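11S globulin (Wrightia tinctoria, PDB 5WXU) probably serves as a seed storage protein, a hexameric nutrient reserve of the cupin superfamily, and also binds the plant hormone auxin (indole-3-acetic acid). Local coordinates at residues 83-88 against 256-261; 92-97 against 199-204; 347-352 against 392-397; 362-367 against 375-380. One frame throughout, in Å; residues are numbered along the deposited sequence. Where two conformers were deposited one is given.

Interaction 1: 83-88 against 256-261. With PO4 (phosphate ion), chain N.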
loop_
_atom_site.group_PDB
_atom_site.type_symbol
_atom_site.label_atom_id
_atom_site.label_comp_id
_atom_site.label_asym_id
_atom_site.label_seq_id
_atom_site.Cartn_x
_atom_site.Cartn_y
_atom_site.Cartn_z
ATOM N N THR B 83 13.539 9.092 29.646
ATOM C CA THR B 83 13.037 9.616 30.915
ATOM C C THR B 83 12.433 8.536 31.764
ATOM O O THR B 83 11.745 7.644 31.272
ATOM C CB THR B 83 11.946 10.654 30.692
ATOM O OG1 THR B 83 12.373 11.580 29.704
ATOM C CG2 THR B 83 11.631 11.460 31.987
ATOM N N ARG B 84 12.660 8.627 33.085
ATOM C CA ARG B 84 12.023 7.689 34.057
ATOM C C ARG B 84 11.092 8.510 34.925
ATOM O O ARG B 84 11.566 9.317 35.768
ATOM C CB ARG B 84 13.044 6.895 34.879
ATOM C CG ARG B 84 12.438 5.930 35.853
ATOM C CD ARG B 84 13.445 4.881 36.323
ATOM N NE ARG B 84 14.564 5.458 37.054
ATOM C CZ ARG B 84 15.829 5.017 37.110
ATOM N NH1 ARG B 84 16.301 3.971 36.381
ATOM N NH2 ARG B 84 16.694 5.668 37.943
ATOM N N HIS B 85 9.789 8.328 34.746
ATOM C CA HIS B 85 8.867 9.035 35.628
ATOM C C HIS B 85 8.462 8.136 36.765
ATOM O O HIS B 85 8.221 6.971 36.573
ATOM C CB HIS B 85 7.617 9.497 34.894
ATOM C CG HIS B 85 7.848 10.488 33.818
ATOM N ND1 HIS B 85 8.238 11.808 34.037
ATOM C CD2 HIS B 85 7.715 10.361 32.457
ATOM C CE1 HIS B 85 8.316 12.439 32.872
ATOM N NE2 HIS B 85 8.009 11.579 31.895
ATOM N N VAL B 86 8.359 8.715 37.984
ATOM C CA VAL B 86 8.023 7.947 39.132
ATOM C C VAL B 86 6.860 8.689 39.739
ATOM O O VAL B 86 7.021 9.847 40.103
ATOM C CB VAL B 86 9.215 7.787 40.088
ATOM C CG1 VAL B 86 8.739 7.103 41.370
ATOM C CG2 VAL B 86 10.311 6.958 39.418
ATOM N N ILE B 87 5.676 8.092 39.724
ATOM C CA ILE B 87 4.453 8.761 40.103
ATOM C C ILE B 87 4.003 8.134 41.420
ATOM O O ILE B 87 3.659 6.988 41.446
ATOM C CB ILE B 87 3.349 8.598 39.040
ATOM C CG1 ILE B 87 3.811 9.147 37.642
ATOM C CG2 ILE B 87 2.058 9.297 39.403
ATOM C CD1 ILE B 87 2.938 8.674 36.496
ATOM N N GLU B 88 3.904 8.940 42.463
ATOM C CA GLU B 88 3.382 8.465 43.751
ATOM C C GLU B 88 1.984 7.984 43.724
ATOM O O GLU B 88 1.202 8.303 42.840
ATOM C CB GLU B 88 3.480 9.582 44.799
ATOM C CG GLU B 88 4.913 9.903 45.136
ATOM C CD GLU B 88 5.059 11.156 46.025
ATOM O OE1 GLU B 88 4.084 11.543 46.741
ATOM O OE2 GLU B 88 6.157 11.781 45.988
ATOM N N GLY B 256 4.393 21.512 40.434
ATOM C CA GLY B 256 5.124 20.777 39.419
ATOM C C GLY B 256 4.099 20.160 38.468
ATOM O O GLY B 256 3.002 20.693 38.239
ATOM N N TYR B 257 4.482 19.034 37.883
ATOM C CA TYR B 257 3.665 18.456 36.797
ATOM C C TYR B 257 3.127 17.096 37.129
ATOM O O TYR B 257 2.614 16.375 36.263
ATOM C CB TYR B 257 4.516 18.422 35.515
ATOM C CG TYR B 257 4.907 19.789 35.058
ATOM C CD1 TYR B 257 6.038 20.408 35.513
ATOM C CD2 TYR B 257 4.079 20.494 34.224
ATOM C CE1 TYR B 257 6.309 21.712 35.122
ATOM C CE2 TYR B 257 4.375 21.759 33.789
ATOM C CZ TYR B 257 5.506 22.354 34.216
ATOM O OH TYR B 257 5.738 23.646 33.762
ATOM N N MET B 258 3.211 16.708 38.407
ATOM C CA MET B 258 2.503 15.555 38.924
ATOM C C MET B 258 1.861 16.032 40.226
ATOM O O MET B 258 2.594 16.543 41.090
ATOM C CB MET B 258 3.410 14.362 39.229
ATOM C CG MET B 258 4.242 13.823 38.086
ATOM S SD MET B 258 5.293 12.504 38.668
ATOM C CE MET B 258 6.299 12.111 37.218
ATOM N N VAL B 259 0.550 15.991 40.287
ATOM C CA VAL B 259 -0.212 16.506 41.449
ATOM C C VAL B 259 -0.955 15.415 42.203
ATOM O O VAL B 259 -1.483 14.427 41.638
ATOM C CB VAL B 259 -1.171 17.588 41.034
ATOM C CG1 VAL B 259 -0.417 18.694 40.309
ATOM C CG2 VAL B 259 -2.336 17.068 40.189
ATOM N N ARG B 260 -1.069 15.603 43.523
ATOM C CA ARG B 260 -1.775 14.673 44.356
ATOM C C ARG B 260 -3.238 14.869 44.276
ATOM O O ARG B 260 -3.712 15.968 44.412
ATOM C CB ARG B 260 -1.389 14.873 45.817
ATOM C CG ARG B 260 -2.141 13.896 46.731
ATOM C CD ARG B 260 -1.261 13.379 47.866
ATOM N NE ARG B 260 -0.203 12.510 47.341
ATOM C CZ ARG B 260 1.100 12.810 47.255
ATOM N NH1 ARG B 260 1.592 13.985 47.675
ATOM N NH2 ARG B 260 1.936 11.906 46.734
ATOM N N VAL B 261 -3.981 13.803 44.089
ATOM C CA VAL B 261 -5.418 13.840 44.117
ATOM C C VAL B 261 -5.794 13.127 45.441
ATOM O O VAL B 261 -5.685 11.910 45.543
ATOM C CB VAL B 261 -6.012 13.098 42.911
ATOM C CG1 VAL B 261 -7.547 13.192 42.857
ATOM C CG2 VAL B 261 -5.351 13.608 41.636
HETATM P P PO4 N . 6.143 13.293 28.534
HETATM O O1 PO4 N . 5.700 14.803 28.189
HETATM O O2 PO4 N . 5.116 12.200 28.775
HETATM O O3 PO4 N . 6.708 12.684 27.244
HETATM O O4 PO4 N . 7.376 13.139 29.427
#

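Interaction 2: 92-97 against 199-204. With PO4 (phosphate ion), chain N.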
loop_
_atom_site.group_PDB
_atom_site.type_symbol
_atom_site.label_atom_id
_atom_site.label_comp_id
_atom_site.label_asym_id
_atom_site.label_seq_id
_atom_site.Cartn_x
_atom_site.Cartn_y
_atom_site.Cartn_z
ATOM N N LEU B 92 -1.273 12.346 39.783
ATOM C CA LEU B 92 -1.776 12.656 38.433
ATOM C C LEU B 92 -0.694 13.379 37.635
ATOM O O LEU B 92 -0.236 14.471 38.022
ATOM C CB LEU B 92 -3.081 13.450 38.546
ATOM C CG LEU B 92 -3.660 14.102 37.299
ATOM C CD1 LEU B 92 -3.951 12.971 36.287
ATOM C CD2 LEU B 92 -4.932 14.871 37.636
ATOM N N PHE B 93 -0.210 12.750 36.531
ATOM C CA PHE B 93 0.767 13.322 35.672
ATOM C C PHE B 93 -0.010 14.191 34.658
ATOM O O PHE B 93 -0.874 13.689 33.936
ATOM C CB PHE B 93 1.567 12.181 34.974
ATOM C CG PHE B 93 2.757 12.609 34.146
ATOM C CD1 PHE B 93 3.436 13.790 34.333
ATOM C CD2 PHE B 93 3.276 11.725 33.199
ATOM C CE1 PHE B 93 4.579 14.102 33.626
ATOM C CE2 PHE B 93 4.424 12.050 32.445
ATOM C CZ PHE B 93 5.058 13.262 32.647
ATOM N N VAL B 94 0.222 15.504 34.722
ATOM C CA VAL B 94 -0.490 16.530 33.987
ATOM C C VAL B 94 -0.429 16.154 32.469
ATOM O O VAL B 94 0.641 15.822 31.964
ATOM C CB VAL B 94 0.140 17.881 34.237
ATOM C CG1 VAL B 94 -0.452 18.970 33.363
ATOM C CG2 VAL B 94 -0.018 18.302 35.721
ATOM N N PRO B 95 -1.565 16.275 31.805
ATOM C CA PRO B 95 -1.521 16.020 30.389
ATOM C C PRO B 95 -0.509 16.848 29.610
ATOM O O PRO B 95 -0.303 18.032 29.869
ATOM C CB PRO B 95 -2.920 16.386 29.948
ATOM C CG PRO B 95 -3.790 16.308 31.212
ATOM C CD PRO B 95 -2.874 16.809 32.213
ATOM N N SER B 96 0.111 16.214 28.617
ATOM C CA SER B 96 1.111 16.827 27.790
ATOM C C SER B 96 1.133 16.173 26.380
ATOM O O SER B 96 0.589 15.071 26.184
ATOM C CB SER B 96 2.520 16.658 28.384
ATOM O OG SER B 96 3.062 15.297 28.457
ATOM N N TYR B 97 1.765 16.868 25.471
ATOM C CA TYR B 97 2.072 16.344 24.130
ATOM C C TYR B 97 3.503 16.668 23.803
ATOM O O TYR B 97 4.095 17.613 24.335
ATOM C CB TYR B 97 1.125 16.767 23.047
ATOM C CG TYR B 97 1.038 18.268 22.737
ATOM C CD1 TYR B 97 0.333 19.129 23.583
ATOM C CD2 TYR B 97 1.692 18.818 21.709
ATOM C CE1 TYR B 97 0.284 20.482 23.327
ATOM C CE2 TYR B 97 1.606 20.136 21.437
ATOM C CZ TYR B 97 0.907 20.970 22.266
ATOM O OH TYR B 97 0.864 22.340 21.986
ATOM N N ARG B 199 8.259 19.216 25.648
ATOM C CA ARG B 199 7.152 18.726 26.450
ATOM C C ARG B 199 6.200 19.835 26.747
ATOM O O ARG B 199 6.515 20.736 27.500
ATOM C CB ARG B 199 7.605 18.081 27.782
ATOM C CG ARG B 199 8.691 16.995 27.589
ATOM C CD ARG B 199 9.140 16.430 28.946
ATOM N NE ARG B 199 10.543 16.032 28.938
ATOM C CZ ARG B 199 10.990 14.821 29.239
ATOM N NH1 ARG B 199 10.159 13.804 29.541
ATOM N NH2 ARG B 199 12.305 14.626 29.193
ATOM N N TYR B 200 5.011 19.746 26.154
ATOM C CA TYR B 200 4.025 20.795 26.195
ATOM C C TYR B 200 2.921 20.306 27.090
ATOM O O TYR B 200 2.182 19.437 26.733
ATOM C CB TYR B 200 3.539 21.181 24.785
ATOM C CG TYR B 200 4.558 22.055 24.001
ATOM C CD1 TYR B 200 5.849 22.362 24.517
ATOM C CD2 TYR B 200 4.241 22.610 22.812
ATOM C CE1 TYR B 200 6.759 23.116 23.794
ATOM C CE2 TYR B 200 5.161 23.339 22.057
ATOM C CZ TYR B 200 6.405 23.629 22.540
ATOM O OH TYR B 200 7.296 24.449 21.808
ATOM N N PHE B 201 2.723 20.983 28.233
ATOM C CA PHE B 201 1.795 20.590 29.232
ATOM C C PHE B 201 0.538 21.472 29.259
ATOM O O PHE B 201 0.614 22.678 29.006
ATOM C CB PHE B 201 2.504 20.618 30.623
ATOM C CG PHE B 201 3.392 19.467 30.898
ATOM C CD1 PHE B 201 4.686 19.528 30.551
ATOM C CD2 PHE B 201 2.918 18.282 31.499
ATOM C CE1 PHE B 201 5.531 18.470 30.787
ATOM C CE2 PHE B 201 3.740 17.210 31.695
ATOM C CZ PHE B 201 5.066 17.331 31.370
ATOM N N LEU B 202 -0.610 20.855 29.457
ATOM C CA LEU B 202 -1.920 21.564 29.602
ATOM C C LEU B 202 -2.154 21.760 31.100
ATOM O O LEU B 202 -2.866 21.017 31.754
ATOM C CB LEU B 202 -3.034 20.809 28.987
ATOM C CG LEU B 202 -3.005 20.831 27.440
ATOM C CD1 LEU B 202 -1.819 20.196 26.787
ATOM C CD2 LEU B 202 -4.303 20.209 26.955
ATOM N N GLY B 203 -1.516 22.790 31.611
ATOM C CA GLY B 203 -1.363 22.939 33.024
ATOM C C GLY B 203 0.004 22.779 33.563
ATOM O O GLY B 203 0.981 22.448 32.900
ATOM N N GLY B 204 0.087 22.973 34.899
ATOM C CA GLY B 204 1.333 22.827 35.603
ATOM C C GLY B 204 2.157 24.062 35.757
ATOM O O GLY B 204 1.969 25.024 35.034
HETATM P P PO4 N . 6.143 13.293 28.534
HETATM O O1 PO4 N . 5.700 14.803 28.189
HETATM O O2 PO4 N . 5.116 12.200 28.775
HETATM O O3 PO4 N . 6.708 12.684 27.244
HETATM O O4 PO4 N . 7.376 13.139 29.427
#

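Interaction 3: 347-352 against 392-397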
loop_
_atom_site.group_PDB
_atom_site.type_symbol
_atom_site.label_atom_id
_atom_site.label_comp_id
_atom_site.label_asym_id
_atom_site.label_seq_id
_atom_site.Cartn_x
_atom_site.Cartn_y
_atom_site.Cartn_z
ATOM N N GLU B 347 25.113 -11.176 18.172
ATOM C CA GLU B 347 24.322 -10.717 17.026
ATOM C C GLU B 347 24.539 -9.263 16.770
ATOM O O GLU B 347 25.284 -8.627 17.462
ATOM C CB GLU B 347 22.778 -10.964 17.278
ATOM C CG GLU B 347 22.093 -10.128 18.376
ATOM C CD GLU B 347 20.787 -10.718 18.935
ATOM O OE1 GLU B 347 20.349 -11.843 18.568
ATOM O OE2 GLU B 347 20.184 -10.005 19.770
ATOM N N TRP B 348 23.854 -8.762 15.755
ATOM C CA TRP B 348 23.785 -7.326 15.505
ATOM C C TRP B 348 22.379 -7.018 15.018
ATOM O O TRP B 348 21.687 -7.912 14.454
ATOM C CB TRP B 348 24.761 -6.834 14.462
ATOM C CG TRP B 348 24.610 -7.309 13.007
ATOM C CD1 TRP B 348 23.917 -6.695 11.976
ATOM C CD2 TRP B 348 25.223 -8.443 12.429
ATOM N NE1 TRP B 348 24.049 -7.422 10.832
ATOM C CE2 TRP B 348 24.852 -8.491 11.074
ATOM C CE3 TRP B 348 26.044 -9.460 12.945
ATOM C CZ2 TRP B 348 25.297 -9.493 10.209
ATOM C CZ3 TRP B 348 26.540 -10.432 12.081
ATOM C CH2 TRP B 348 26.129 -10.460 10.725
ATOM N N ASN B 349 22.027 -5.785 15.198
ATOM C CA ASN B 349 20.758 -5.242 14.688
ATOM C C ASN B 349 21.006 -4.774 13.267
ATOM O O ASN B 349 21.873 -3.910 12.994
ATOM C CB ASN B 349 20.340 -4.073 15.542
ATOM C CG ASN B 349 20.013 -4.455 16.973
ATOM O OD1 ASN B 349 19.278 -5.397 17.222
ATOM N ND2 ASN B 349 20.539 -3.703 17.913
ATOM N N ASN B 350 20.239 -5.294 12.333
ATOM C CA ASN B 350 20.544 -4.970 10.973
ATOM C C ASN B 350 19.815 -3.692 10.478
ATOM O O ASN B 350 20.339 -3.052 9.622
ATOM C CB ASN B 350 20.417 -6.202 10.077
ATOM C CG ASN B 350 19.110 -6.910 10.261
ATOM O OD1 ASN B 350 19.051 -8.110 10.596
ATOM N ND2 ASN B 350 18.028 -6.157 10.068
ATOM N N ASN B 351 18.721 -3.280 11.117
ATOM C CA ASN B 351 17.931 -2.166 10.613
ATOM C C ASN B 351 17.483 -1.180 11.668
ATOM O O ASN B 351 16.421 -0.582 11.518
ATOM C CB ASN B 351 16.704 -2.732 9.849
ATOM C CG ASN B 351 15.784 -3.586 10.701
ATOM O OD1 ASN B 351 16.056 -3.821 11.875
ATOM N ND2 ASN B 351 14.649 -4.018 10.135
ATOM N N ALA B 352 18.237 -1.058 12.765
ATOM C CA ALA B 352 17.760 -0.333 13.918
ATOM C C ALA B 352 18.855 -0.136 14.920
ATOM O O ALA B 352 19.754 -0.947 14.987
ATOM C CB ALA B 352 16.562 -1.010 14.576
ATOM N N TYR B 392 26.393 -2.758 15.274
ATOM C CA TYR B 392 27.435 -3.117 16.255
ATOM C C TYR B 392 27.131 -4.543 16.748
ATOM O O TYR B 392 25.993 -4.898 17.039
ATOM C CB TYR B 392 27.417 -2.156 17.461
ATOM C CG TYR B 392 28.119 -0.838 17.212
ATOM C CD1 TYR B 392 27.662 0.083 16.262
ATOM C CD2 TYR B 392 29.164 -0.428 18.046
ATOM C CE1 TYR B 392 28.328 1.284 16.063
ATOM C CE2 TYR B 392 29.788 0.776 17.871
ATOM C CZ TYR B 392 29.352 1.650 16.921
ATOM O OH TYR B 392 29.971 2.840 16.779
ATOM N N VAL B 393 28.182 -5.363 16.905
ATOM C CA VAL B 393 28.007 -6.724 17.356
ATOM C C VAL B 393 27.935 -6.749 18.873
ATOM O O VAL B 393 28.660 -6.000 19.545
ATOM C CB VAL B 393 29.113 -7.626 16.827
ATOM C CG1 VAL B 393 28.998 -9.037 17.363
ATOM C CG2 VAL B 393 28.978 -7.689 15.324
ATOM N N TYR B 394 27.058 -7.568 19.418
ATOM C CA TYR B 394 26.968 -7.657 20.890
ATOM C C TYR B 394 26.626 -8.997 21.436
ATOM O O TYR B 394 25.911 -9.766 20.795
ATOM C CB TYR B 394 25.991 -6.629 21.460
ATOM C CG TYR B 394 24.552 -6.741 20.985
ATOM C CD1 TYR B 394 24.211 -6.410 19.697
ATOM C CD2 TYR B 394 23.532 -7.001 21.863
ATOM C CE1 TYR B 394 22.912 -6.442 19.281
ATOM C CE2 TYR B 394 22.203 -7.049 21.453
ATOM C CZ TYR B 394 21.907 -6.762 20.145
ATOM O OH TYR B 394 20.601 -6.764 19.685
ATOM N N LEU B 395 27.076 -9.243 22.662
ATOM C CA LEU B 395 26.829 -10.507 23.395
ATOM C C LEU B 395 26.378 -10.173 24.802
ATOM O O LEU B 395 27.036 -9.372 25.414
ATOM C CB LEU B 395 28.141 -11.245 23.718
ATOM C CG LEU B 395 28.904 -11.893 22.619
ATOM C CD1 LEU B 395 29.821 -10.854 22.024
ATOM C CD2 LEU B 395 29.615 -13.142 23.166
ATOM N N LYS B 396 25.399 -10.875 25.340
ATOM C CA LYS B 396 24.890 -10.669 26.680
ATOM C C LYS B 396 24.904 -12.028 27.391
ATOM O O LYS B 396 24.556 -13.061 26.792
ATOM C CB LYS B 396 23.418 -10.117 26.695
ATOM C CG LYS B 396 23.110 -8.931 25.763
ATOM C CD LYS B 396 21.665 -8.351 25.932
ATOM C CE LYS B 396 20.832 -8.296 24.642
ATOM N NZ LYS B 396 20.310 -6.911 24.343
ATOM N N GLN B 397 25.282 -12.014 28.681
ATOM C CA GLN B 397 25.148 -13.193 29.547
ATOM C C GLN B 397 24.640 -12.730 30.890
ATOM O O GLN B 397 25.182 -11.757 31.466
ATOM C CB GLN B 397 26.474 -13.866 29.786
ATOM C CG GLN B 397 26.347 -15.113 30.671
ATOM C CD GLN B 397 27.560 -15.983 30.633
ATOM O OE1 GLN B 397 28.688 -15.513 30.441
ATOM N NE2 GLN B 397 27.343 -17.282 30.852
HETATM O O HOH W 1 23.533 -3.844 16.496
#

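Interaction 4: 362-367 against 375-380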
loop_
_atom_site.group_PDB
_atom_site.type_symbol
_atom_site.label_atom_id
_atom_site.label_comp_id
_atom_site.label_asym_id
_atom_site.label_seq_id
_atom_site.Cartn_x
_atom_site.Cartn_y
_atom_site.Cartn_z
ATOM N N SER B 362 21.251 -8.667 36.522
ATOM C CA SER B 362 22.520 -8.160 36.090
ATOM C C SER B 362 23.121 -9.123 35.091
ATOM O O SER B 362 22.649 -10.232 34.919
ATOM C CB SER B 362 23.505 -7.978 37.273
ATOM O OG SER B 362 23.768 -9.249 37.847
ATOM N N GLY B 363 24.145 -8.683 34.444
ATOM C CA GLY B 363 24.900 -9.542 33.532
ATOM C C GLY B 363 26.105 -8.871 32.936
ATOM O O GLY B 363 26.452 -7.773 33.310
ATOM N N ARG B 364 26.758 -9.553 31.996
ATOM C CA ARG B 364 27.860 -9.046 31.257
ATOM C C ARG B 364 27.379 -8.746 29.824
ATOM O O ARG B 364 26.722 -9.548 29.228
ATOM C CB ARG B 364 28.947 -10.119 31.126
ATOM C CG ARG B 364 30.212 -9.697 30.433
ATOM C CD ARG B 364 31.251 -10.825 30.392
ATOM N NE ARG B 364 32.430 -10.491 29.615
ATOM C CZ ARG B 364 33.438 -11.312 29.347
ATOM N NH1 ARG B 364 33.437 -12.575 29.776
ATOM N NH2 ARG B 364 34.433 -10.878 28.626
ATOM N N LEU B 365 27.749 -7.584 29.341
ATOM C CA LEU B 365 27.550 -7.121 27.976
ATOM C C LEU B 365 28.921 -6.855 27.318
ATOM O O LEU B 365 29.759 -6.148 27.826
ATOM C CB LEU B 365 26.665 -5.852 27.983
ATOM C CG LEU B 365 26.551 -5.133 26.625
ATOM C CD1 LEU B 365 25.660 -5.920 25.684
ATOM C CD2 LEU B 365 26.004 -3.737 26.882
ATOM N N GLN B 366 29.129 -7.424 26.157
ATOM C CA GLN B 366 30.212 -7.012 25.285
ATOM C C GLN B 366 29.681 -6.475 23.964
ATOM O O GLN B 366 28.741 -7.042 23.382
ATOM C CB GLN B 366 31.189 -8.125 25.057
ATOM C CG GLN B 366 32.339 -7.701 24.186
ATOM C CD GLN B 366 33.524 -8.594 24.264
ATOM O OE1 GLN B 366 33.400 -9.826 24.225
ATOM N NE2 GLN B 366 34.719 -7.969 24.328
ATOM N N VAL B 367 30.247 -5.351 23.563
ATOM C CA VAL B 367 29.885 -4.708 22.306
ATOM C C VAL B 367 31.135 -4.489 21.472
ATOM O O VAL B 367 32.170 -4.008 22.005
ATOM C CB VAL B 367 29.264 -3.366 22.530
ATOM C CG1 VAL B 367 28.753 -2.778 21.209
ATOM C CG2 VAL B 367 28.138 -3.466 23.523
ATOM N N VAL B 375 34.218 -2.009 22.294
ATOM C CA VAL B 375 33.513 -0.793 22.489
ATOM C C VAL B 375 32.972 -0.736 23.922
ATOM O O VAL B 375 32.853 0.332 24.508
ATOM C CB VAL B 375 32.407 -0.727 21.388
ATOM C CG1 VAL B 375 31.288 0.184 21.775
ATOM C CG2 VAL B 375 33.054 -0.316 20.089
ATOM N N TYR B 376 32.628 -1.894 24.481
ATOM C CA TYR B 376 32.252 -2.014 25.894
ATOM C C TYR B 376 32.429 -3.469 26.270
ATOM O O TYR B 376 32.066 -4.382 25.504
ATOM C CB TYR B 376 30.806 -1.569 26.204
ATOM C CG TYR B 376 30.438 -1.662 27.652
ATOM C CD1 TYR B 376 31.018 -0.792 28.585
ATOM C CD2 TYR B 376 29.629 -2.683 28.164
ATOM C CE1 TYR B 376 30.710 -0.859 29.927
ATOM C CE2 TYR B 376 29.294 -2.736 29.528
ATOM C CZ TYR B 376 29.890 -1.848 30.427
ATOM O OH TYR B 376 29.598 -1.892 31.804
ATOM N N ASP B 377 32.966 -3.713 27.462
ATOM C CA ASP B 377 32.956 -5.088 27.982
ATOM C C ASP B 377 32.873 -4.955 29.484
ATOM O O ASP B 377 33.898 -4.628 30.098
ATOM C CB ASP B 377 34.208 -5.899 27.592
ATOM C CG ASP B 377 34.130 -7.415 28.031
ATOM O OD1 ASP B 377 33.101 -7.882 28.567
ATOM O OD2 ASP B 377 35.065 -8.192 27.729
ATOM N N GLY B 378 31.683 -5.163 30.043
ATOM C CA GLY B 378 31.433 -4.992 31.478
ATOM C C GLY B 378 30.033 -5.311 31.926
ATOM O O GLY B 378 29.222 -5.852 31.162
ATOM N N ASP B 379 29.741 -4.996 33.180
ATOM C CA ASP B 379 28.451 -5.260 33.763
ATOM C C ASP B 379 27.347 -4.373 33.256
ATOM O O ASP B 379 27.607 -3.227 32.815
ATOM C CB ASP B 379 28.501 -5.083 35.278
ATOM C CG ASP B 379 29.471 -6.072 35.950
ATOM O OD1 ASP B 379 29.633 -7.219 35.442
ATOM O OD2 ASP B 379 30.025 -5.690 37.009
ATOM N N VAL B 380 26.126 -4.910 33.293
ATOM C CA VAL B 380 24.946 -4.112 33.258
ATOM C C VAL B 380 24.150 -4.504 34.437
ATOM O O VAL B 380 24.171 -5.677 34.861
ATOM C CB VAL B 380 24.147 -4.188 31.940
ATOM C CG1 VAL B 380 25.038 -3.734 30.799
ATOM C CG2 VAL B 380 23.600 -5.622 31.677
#

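Interaction 1: 83-88 against 256-261
The thioether of Met-258 packs against His-85 and Ile-87, which are alternate residues of strand 83-87, and makes the tight part of this contact. The methionine chain runs out extended beyond CG, so its sulfur and methyl bridge a gap of 9.2 Å between the axes of two strands that share no backbone hydrogen bond. SD lies 3.8 Å from Ile-87 CG1, where the two side chains cross at about a right angle, and it also comes within 3.5 Å of Val-86 O. The methyl CE rests 3.7 Å from His-85 ND1, approaching the imidazole obliquely. A long, flexible, unbranched side chain suits this place, since it can settle against an aliphatic branch and a ring at once.

His-85 is polar at both nitrogens, and both are used. ND1 is hydrogen-bonded to Ser-65 OG, while NE2 donates to phosphate O4 (3.0 Å, N-H...O angle 146°) near the plane of the ring; together the two bonds fix how the imidazole is turned. Thr-83 CG2 lies over one of its faces.

Toward the partly exposed end the packing gives way to charge. There the opposite charges of Glu-88 and the bent side chain of Arg-260 face each other, modelled too close for the detail of their salt bridge to be trusted. Parallel within 8° yet far apart, the strands face each other across a buried side-chain layer, as the two sheets of a cupin beta-barrel do, here in the N-terminal cupin domain.

Interaction 2: 92-97 against 199-204
Phe-201 is the apolar centre, its ring gathering side chains from strand 92-97. Ser-96 CB sits over one face as a CH-pi contact, 3.7 Å from the ring centroid, while Phe-93 CE1 reaches the ring edge 3.8 Å from Phe-201 CE2, the two planes 53° apart. Val-94 CG1 packs 3.9 Å from Phe-201 CD2. Beyond, on the other face of the sheet, Tyr-200 turns its edge toward the face of Tyr-97 in an offset edge-to-face pair (planes at 86°), and Tyr-200 CB lies over the same ring. Tyr-97 CG stands between its backbone N and carbonyl carbon (chi1 63°), which swings the ring across Tyr-200; Trp-348 of the second subunit stacks on it.

These strands pair antiparallel in a sheet of the N-terminal cupin barrel, Tyr-97 and Tyr-200 exchanging two backbone hydrogen bonds, with Leu-202 N donating to Pro-95 O (2.9 Å) beyond them. Gly-203 and Gly-204 take backbone angles that favour glycine as the chain leaves the strand.

At the polar edge a phosphate, probably from the crystallisation liquor, accepts from Ser-96 OG at O1 (2.7 Å) and from Arg-199 NH1 at O4 (2.9 Å), the latter in the guanidinium plane. His-168 and Asn-98 also hydrogen-bond the anion.

Interaction 3: 347-352 against 392-397
Backbone hydrogen bonds join Glu-347 to Tyr-394 in both directions, Tyr-394 N to Glu-347 O being the shorter at 2.8 Å. One step along the strands, Val-393 CA adds a CA-H...O contact to that same carbonyl oxygen. A water also bridges the two segments, accepting from Asn-349 N (2.8 Å) and donating to Tyr-392 O (2.7 Å).

This antiparallel pair belongs to the C-terminal cupin domain, whose barrel wall it helps to build, and its outer side meets another subunit: Trp-348 stacks on Tyr-97 of the third subunit and donates through NE1 to Gly-165 O there.

Among the ring contacts, Glu-347 CG lies over the face of Tyr-394, 4.2 Å from the centroid. Directly paired, the two side chains lie on one face of the sheet, and chi1 (68° for Glu-347, 60° for Tyr-394) turns each toward the other strand. Val-393 CG2 packs obliquely on Trp-348, 4.2 Å from CE3.

As for side-chain polar groups, the phenol Tyr-394 OH lies 3.1 Å from Asn-349 OD1 and 3.3 Å from Glu-347 OE2. Asn-349 OD1 also accepts from Lys-409 NZ, whose positive charge probably eases this buried cluster of oxygens.

Interaction 4: 362-367 against 375-380
Arg-364 lays its guanidinium alongside the carboxylate of Asp-377, the two planes only 7° apart. It grips side-on: NE donates to OD1 of Asp-377 (2.9 Å, 165°) and NH2 to OD2 of Asp-377 (2.9 Å, also nearly straight), each oxygen using its syn lone pair. The arginine chain is extended from CG to NE, and Asp-377 CG stands opposite its own backbone N (chi1 -174°), a pose that carries the short acid to the longer base from the neighbouring strand. Gln-366, level with Asp-377 in a non-hydrogen-bonded pair, completes this polar face, and its OE1 accepts from Asp-230 N of the third subunit.

The other face is apolar. Leu-365 CB meets Val-380 CG1 at 3.9 Å, and Leu-365 CD2 touches Tyr-376 CD2 at 4.0 Å, the leucine and tyrosine crossing at about a right angle. Tyr-376 OH runs on to Asp-379 O (2.6 Å), in the plane of that carbonyl, and passes so close to Gly-378 that a side chain there would collide with it; glycine therefore suits the corner at which the second strand changes direction.

Backbone bonds zip up the antiparallel hairpin from Gly-363 and Val-380 to Val-367, where Val-375 N and Tyr-376 N both donate to the same Val-367 O, a classic beta bulge.

Arg-364 NH2 also bridges to Asp-230 of the third subunit, and its guanidinium makes a cation-pi contact with Phe-233 there. With one arginine shared between two acids, the salt bridge that ties the hairpin strands probably also fixes the rotation of the guanidinium and presents it to the subunit interface.

From the N terminus, strand 80-87 is followed at once by 91-98. Interaction 2 closes first, when 199-204 returns to 92-97; interaction 1 closes later at 256-261 and so encloses it. The two touch: Leu-92 and Val-94 pair with Val-259 and Tyr-257, and one phosphate serves both, tying the two sheets of the N-terminal cupin domain together. In series after them comes the C-terminal domain, where the short hairpin of interaction 4 lies within the wider loop of interaction 3, and strands 361-368 and 393-399 are sheet neighbours. Interactions 1 and 2 touch the second subunit, 3 and 4 the third; Tyr-97 of interaction 2 and Trp-348 of interaction 3 are ring partners across such an interface.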